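Local structure of lysozyme (Penaeus vannamei, 6UKC) at residues A13-K17 and R18-L22; E89-R92 and C93-I97. The protein probably hydrolyses the beta-1,4 linkages between N-acetylmuramic acid and N-acetylglucosamine in peptidoglycan, as well as linkages in chitodextrins, as a C-type lysozyme of glycosyl hydrolase family 22. All coordinates share one frame; numbering follows the deposited sequence.

Both contacts are local. Contact 2 lies within one helix; contact 1 runs from a helix into the turn after it. Contact 1 comes first along the chain, at the end of helix 9-20. Contact 2 lies in the first half of helix 88-105, closer to the centre of the chain. Their centres are about 15 Å apart, yet their side chains touch. The Y20 ring meets L91, with CG of Y20 3.6 Å from CD2 of L91. L16 and L22 also pack on L91, and L22 reaches E95. Helix 24-38 touches both contacts. This is the helical part of the C-type lysozyme fold, where an early helix packs on the start of a later one.

Contact 1: residues A13-K17 and R18-L22; sequences AELLK and RDYYL
R18 N donates to E14 O at 2.8 Å and D19 N to L15 O at 3.0 Å, before Y21 leaves helical geometry with positive phi. L22 N gives L16 O a straight bond of 3.2 Å, 171° at the hydrogen. The L15 side chain slants across D19, and its CD1 methyl comes 3.2 Å from OD2 of D19, a tight contact with no hydrogen bond. The edge of the Y20 ring faces CA of L16, and CE2 of Y20 lies 4.2 Å from CG of L15. The Y20 hydroxyl hydrogen-bonds T88. One face of the R18 guanidinium lies over E14 O. NE of R18 meets OD1 of D19 from above the carboxylate plane at 3.1 Å, in a salt bridge. CD2 of L16 meets CD1 of L22 at 3.9 Å. K17 bends at chi2 and chi3, near 65° each, which curls its NZ forward to L22 O, in the carbonyl plane. The amine also bonds OD1 of N24, its stronger partner, bridging to helix 24-38. L22 N to L16 O and K17 NZ to L22 O thus hold the turn against the helix end, with leucines packed on the buried side and charged groups on the exposed one.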
loop_
_atom_site.group_PDB
_atom_site.type_symbol
_atom_site.label_atom_id
_atom_site.label_comp_id
_atom_site.label_asym_id
_atom_site.label_seq_id
_atom_site.Cartn_x
_atom_site.Cartn_y
_atom_site.Cartn_z
ATOM N N ALA A 13 -5.976 -10.004 -3.812
ATOM C CA ALA A 13 -7.031 -9.415 -4.682
ATOM C C ALA A 13 -8.426 -9.774 -4.146
ATOM O O ALA A 13 -9.258 -8.834 -4.014
ATOM C CB ALA A 13 -6.871 -9.853 -6.125
ATOM N N GLU A 14 -8.680 -11.064 -3.862
ATOM C CA GLU A 14 -10.004 -11.560 -3.394
ATOM C C GLU A 14 -10.326 -10.914 -2.034
ATOM O O GLU A 14 -11.477 -10.597 -1.786
ATOM C CB GLU A 14 -10.052 -13.094 -3.378
ATOM C CG GLU A 14 -10.064 -13.731 -4.768
ATOM C CD GLU A 14 -10.257 -15.248 -4.811
ATOM O OE1 GLU A 14 -9.500 -15.923 -5.530
ATOM O OE2 GLU A 14 -11.165 -15.764 -4.138
ATOM N N LEU A 15 -9.335 -10.691 -1.178
ATOM C CA LEU A 15 -9.572 -10.087 0.160
ATOM C C LEU A 15 -10.078 -8.651 0.001
ATOM O O LEU A 15 -11.047 -8.264 0.712
ATOM C CB LEU A 15 -8.275 -10.080 0.966
ATOM C CG LEU A 15 -8.384 -9.331 2.287
ATOM C CD1 LEU A 15 -9.281 -10.103 3.250
ATOM C CD2 LEU A 15 -7.016 -9.067 2.882
ATOM N N LEU A 16 -9.393 -7.857 -0.829
ATOM C CA LEU A 16 -9.792 -6.439 -1.062
ATOM C C LEU A 16 -11.226 -6.400 -1.633
ATOM O O LEU A 16 -12.004 -5.487 -1.254
ATOM C CB LEU A 16 -8.775 -5.766 -1.982
ATOM C CG LEU A 16 -7.357 -5.619 -1.423
ATOM C CD1 LEU A 16 -6.427 -5.077 -2.495
ATOM C CD2 LEU A 16 -7.319 -4.700 -0.210
ATOM N N LYS A 17 -11.613 -7.387 -2.449
ATOM C CA LYS A 17 -12.974 -7.429 -3.035
ATOM C C LYS A 17 -13.994 -7.900 -1.989
ATOM O O LYS A 17 -15.024 -7.238 -1.821
ATOM C CB LYS A 17 -13.028 -8.353 -4.251
ATOM C CG LYS A 17 -14.414 -8.456 -4.892
ATOM C CD LYS A 17 -14.919 -7.153 -5.500
ATOM C CE LYS A 17 -14.086 -6.698 -6.688
ATOM N NZ LYS A 17 -14.702 -5.553 -7.384
ATOM N N ARG A 18 -13.750 -9.032 -1.341
ATOM C CA ARG A 18 -14.716 -9.687 -0.411
ATOM C C ARG A 18 -14.962 -8.798 0.823
ATOM O O ARG A 18 -16.146 -8.528 1.142
ATOM C CB ARG A 18 -14.190 -11.074 -0.021
ATOM C CG ARG A 18 -15.189 -11.927 0.748
ATOM C CD ARG A 18 -14.595 -13.207 1.294
ATOM N NE ARG A 18 -13.236 -12.966 1.787
ATOM C CZ ARG A 18 -12.102 -13.355 1.172
ATOM N NH1 ARG A 18 -12.135 -14.041 0.040
ATOM N NH2 ARG A 18 -10.927 -13.063 1.702
ATOM N N ASP A 19 -13.899 -8.324 1.477
ATOM C CA ASP A 19 -14.002 -7.747 2.842
ATOM C C ASP A 19 -14.120 -6.224 2.796
ATOM O O ASP A 19 -14.724 -5.666 3.748
ATOM C CB ASP A 19 -12.816 -8.137 3.710
ATOM C CG ASP A 19 -12.812 -9.600 4.092
ATOM O OD1 ASP A 19 -13.607 -10.374 3.523
ATOM O OD2 ASP A 19 -12.005 -9.946 4.958
ATOM N N TYR A 20 -13.561 -5.577 1.766
ATOM C CA TYR A 20 -13.455 -4.095 1.658
ATOM C C TYR A 20 -14.288 -3.530 0.500
ATOM O O TYR A 20 -14.362 -2.272 0.412
ATOM C CB TYR A 20 -11.979 -3.713 1.549
ATOM C CG TYR A 20 -11.206 -4.145 2.763
ATOM C CD1 TYR A 20 -11.355 -3.463 3.964
ATOM C CD2 TYR A 20 -10.422 -5.282 2.745
ATOM C CE1 TYR A 20 -10.690 -3.872 5.107
ATOM C CE2 TYR A 20 -9.777 -5.719 3.893
ATOM C CZ TYR A 20 -9.903 -5.006 5.072
ATOM O OH TYR A 20 -9.237 -5.405 6.187
ATOM N N TYR A 21 -14.883 -4.382 -0.360
ATOM C CA TYR A 21 -15.774 -3.956 -1.472
ATOM C C TYR A 21 -15.044 -2.894 -2.303
ATOM O O TYR A 21 -15.639 -1.873 -2.728
ATOM C CB TYR A 21 -17.101 -3.395 -0.942
ATOM C CG TYR A 21 -17.684 -4.193 0.191
ATOM C CD1 TYR A 21 -18.135 -5.495 -0.020
ATOM C CD2 TYR A 21 -17.719 -3.693 1.483
ATOM C CE1 TYR A 21 -18.629 -6.280 1.015
ATOM C CE2 TYR A 21 -18.210 -4.466 2.532
ATOM C CZ TYR A 21 -18.671 -5.756 2.292
ATOM O OH TYR A 21 -19.154 -6.531 3.299
ATOM N N LEU A 22 -13.752 -3.096 -2.526
ATOM C CA LEU A 22 -12.993 -2.130 -3.350
ATOM C C LEU A 22 -13.401 -2.365 -4.797
ATOM O O LEU A 22 -13.676 -3.540 -5.154
ATOM C CB LEU A 22 -11.490 -2.345 -3.160
ATOM C CG LEU A 22 -10.928 -2.066 -1.773
ATOM C CD1 LEU A 22 -9.433 -1.838 -1.864
ATOM C CD2 LEU A 22 -11.586 -0.853 -1.116
#

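Contact 2: residues E89-R92 and C93-I97; sequences EALR and CAETI
E95 N donates to L91 O over 2.8 Å, with an angle of 164° at the hydrogen. The same oxygen also has the side chain of E95 beside it, with CG of E95 3.4 Å away. CG of E95 stands beside its own backbone N (chi1 -71°), and from there the chain runs on extended. This carries the carboxylate back along the helix, and its OE1 comes 4.1 Å from CD1 of L91. The two side chains cross at a slant, apolar branch against carboxylate. L91 is buried, and W30 of helix 24-38 packs on it. The backbone bonds of C93 N to E89 O and A94 N to A90 O are regular helical ones. A94 is buried too, and its CB rests 3.4 Å from A90 O, with W30 against it as well. T96 N donates to R92 O, and OG1 of T96 lies 3.3 Å from that same carbonyl oxygen. On the outer side, R92 reaches back one turn to E89. NH1 of R92 makes a weak hydrogen bond to OE2 of E89 at 3.1 Å, part of a salt bridge. OE1 of E89 lies at the edge of the guanidinium, in its plane. The bend at chi3 of R92 (-70°) turns the group toward that carboxylate. CB of C93 packs 3.3 Å from E89 O. SG of C93 forms a disulfide with C75. That bond fastens the preceding loop region to helix 88-105. A long central helix cross-linked in this way is characteristic of the C-type lysozyme fold.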
loop_
_atom_site.group_PDB
_atom_site.type_symbol
_atom_site.label_atom_id
_atom_site.label_comp_id
_atom_site.label_asym_id
_atom_site.label_seq_id
_atom_site.Cartn_x
_atom_site.Cartn_y
_atom_site.Cartn_z
ATOM N N GLU A 89 -5.885 -1.146 8.726
ATOM C CA GLU A 89 -5.279 0.191 9.000
ATOM C C GLU A 89 -4.281 0.531 7.886
ATOM O O GLU A 89 -4.181 1.724 7.530
ATOM C CB GLU A 89 -4.585 0.201 10.356
ATOM C CG GLU A 89 -5.523 0.011 11.525
ATOM C CD GLU A 89 -6.334 1.230 11.917
ATOM O OE1 GLU A 89 -6.848 1.198 13.049
ATOM O OE2 GLU A 89 -6.435 2.205 11.112
ATOM N N ALA A 90 -3.570 -0.481 7.365
ATOM C CA ALA A 90 -2.653 -0.345 6.210
ATOM C C ALA A 90 -3.443 0.256 5.052
ATOM O O ALA A 90 -3.022 1.308 4.526
ATOM C CB ALA A 90 -2.028 -1.672 5.835
ATOM N N LEU A 91 -4.603 -0.334 4.749
ATOM C CA LEU A 91 -5.455 0.115 3.627
ATOM C C LEU A 91 -5.981 1.521 3.950
ATOM O O LEU A 91 -5.791 2.449 3.095
ATOM C CB LEU A 91 -6.555 -0.928 3.428
ATOM C CG LEU A 91 -7.572 -0.648 2.320
ATOM C CD1 LEU A 91 -6.898 -0.404 0.968
ATOM C CD2 LEU A 91 -8.557 -1.793 2.227
ATOM N N ARG A 92 -6.567 1.703 5.148
ATOM C CA ARG A 92 -7.126 3.020 5.537
ATOM C C ARG A 92 -6.034 4.082 5.312
ATOM O O ARG A 92 -6.322 5.117 4.655
ATOM C CB ARG A 92 -7.673 2.973 6.962
ATOM C CG ARG A 92 -8.453 4.217 7.372
ATOM C CD ARG A 92 -9.079 4.056 8.755
ATOM N NE ARG A 92 -10.162 3.079 8.687
ATOM C CZ ARG A 92 -10.320 2.026 9.495
ATOM N NH1 ARG A 92 -9.504 1.821 10.516
ATOM N NH2 ARG A 92 -11.337 1.202 9.318
ATOM N N CYS A 93 -4.798 3.804 5.745
ATOM C CA CYS A 93 -3.696 4.798 5.683
ATOM C C CYS A 93 -3.203 4.976 4.232
ATOM O O CYS A 93 -2.898 6.153 3.813
ATOM C CB CYS A 93 -2.565 4.422 6.627
ATOM S SG CYS A 93 -1.217 5.628 6.627
ATOM N N ALA A 94 -3.139 3.893 3.454
ATOM C CA ALA A 94 -2.766 3.984 2.018
ATOM C C ALA A 94 -3.805 4.866 1.300
ATOM O O ALA A 94 -3.412 5.755 0.531
ATOM C CB ALA A 94 -2.613 2.606 1.391
ATOM N N GLU A 95 -5.096 4.705 1.585
ATOM C CA GLU A 95 -6.130 5.540 0.911
ATOM C C GLU A 95 -5.954 7.014 1.278
ATOM O O GLU A 95 -6.291 7.866 0.431
ATOM C CB GLU A 95 -7.525 5.075 1.304
ATOM C CG GLU A 95 -7.853 3.735 0.678
ATOM C CD GLU A 95 -9.213 3.176 1.044
ATOM O OE1 GLU A 95 -9.753 2.392 0.260
ATOM O OE2 GLU A 95 -9.704 3.523 2.122
ATOM N N THR A 96 -5.537 7.311 2.514
ATOM C CA THR A 96 -5.194 8.693 2.954
ATOM C C THR A 96 -3.950 9.201 2.207
ATOM O O THR A 96 -3.929 10.411 1.823
ATOM C CB THR A 96 -4.949 8.744 4.465
ATOM O OG1 THR A 96 -6.190 8.366 5.038
ATOM C CG2 THR A 96 -4.521 10.107 4.973
ATOM N N ILE A 97 -2.919 8.352 2.069
ATOM C CA ILE A 97 -1.691 8.727 1.301
ATOM C C ILE A 97 -2.108 9.049 -0.144
ATOM O O ILE A 97 -1.728 10.130 -0.642
ATOM C CB ILE A 97 -0.621 7.626 1.382
ATOM C CG1 ILE A 97 -0.074 7.505 2.810
ATOM C CG2 ILE A 97 0.492 7.849 0.356
ATOM C CD1 ILE A 97 0.782 6.304 3.028
#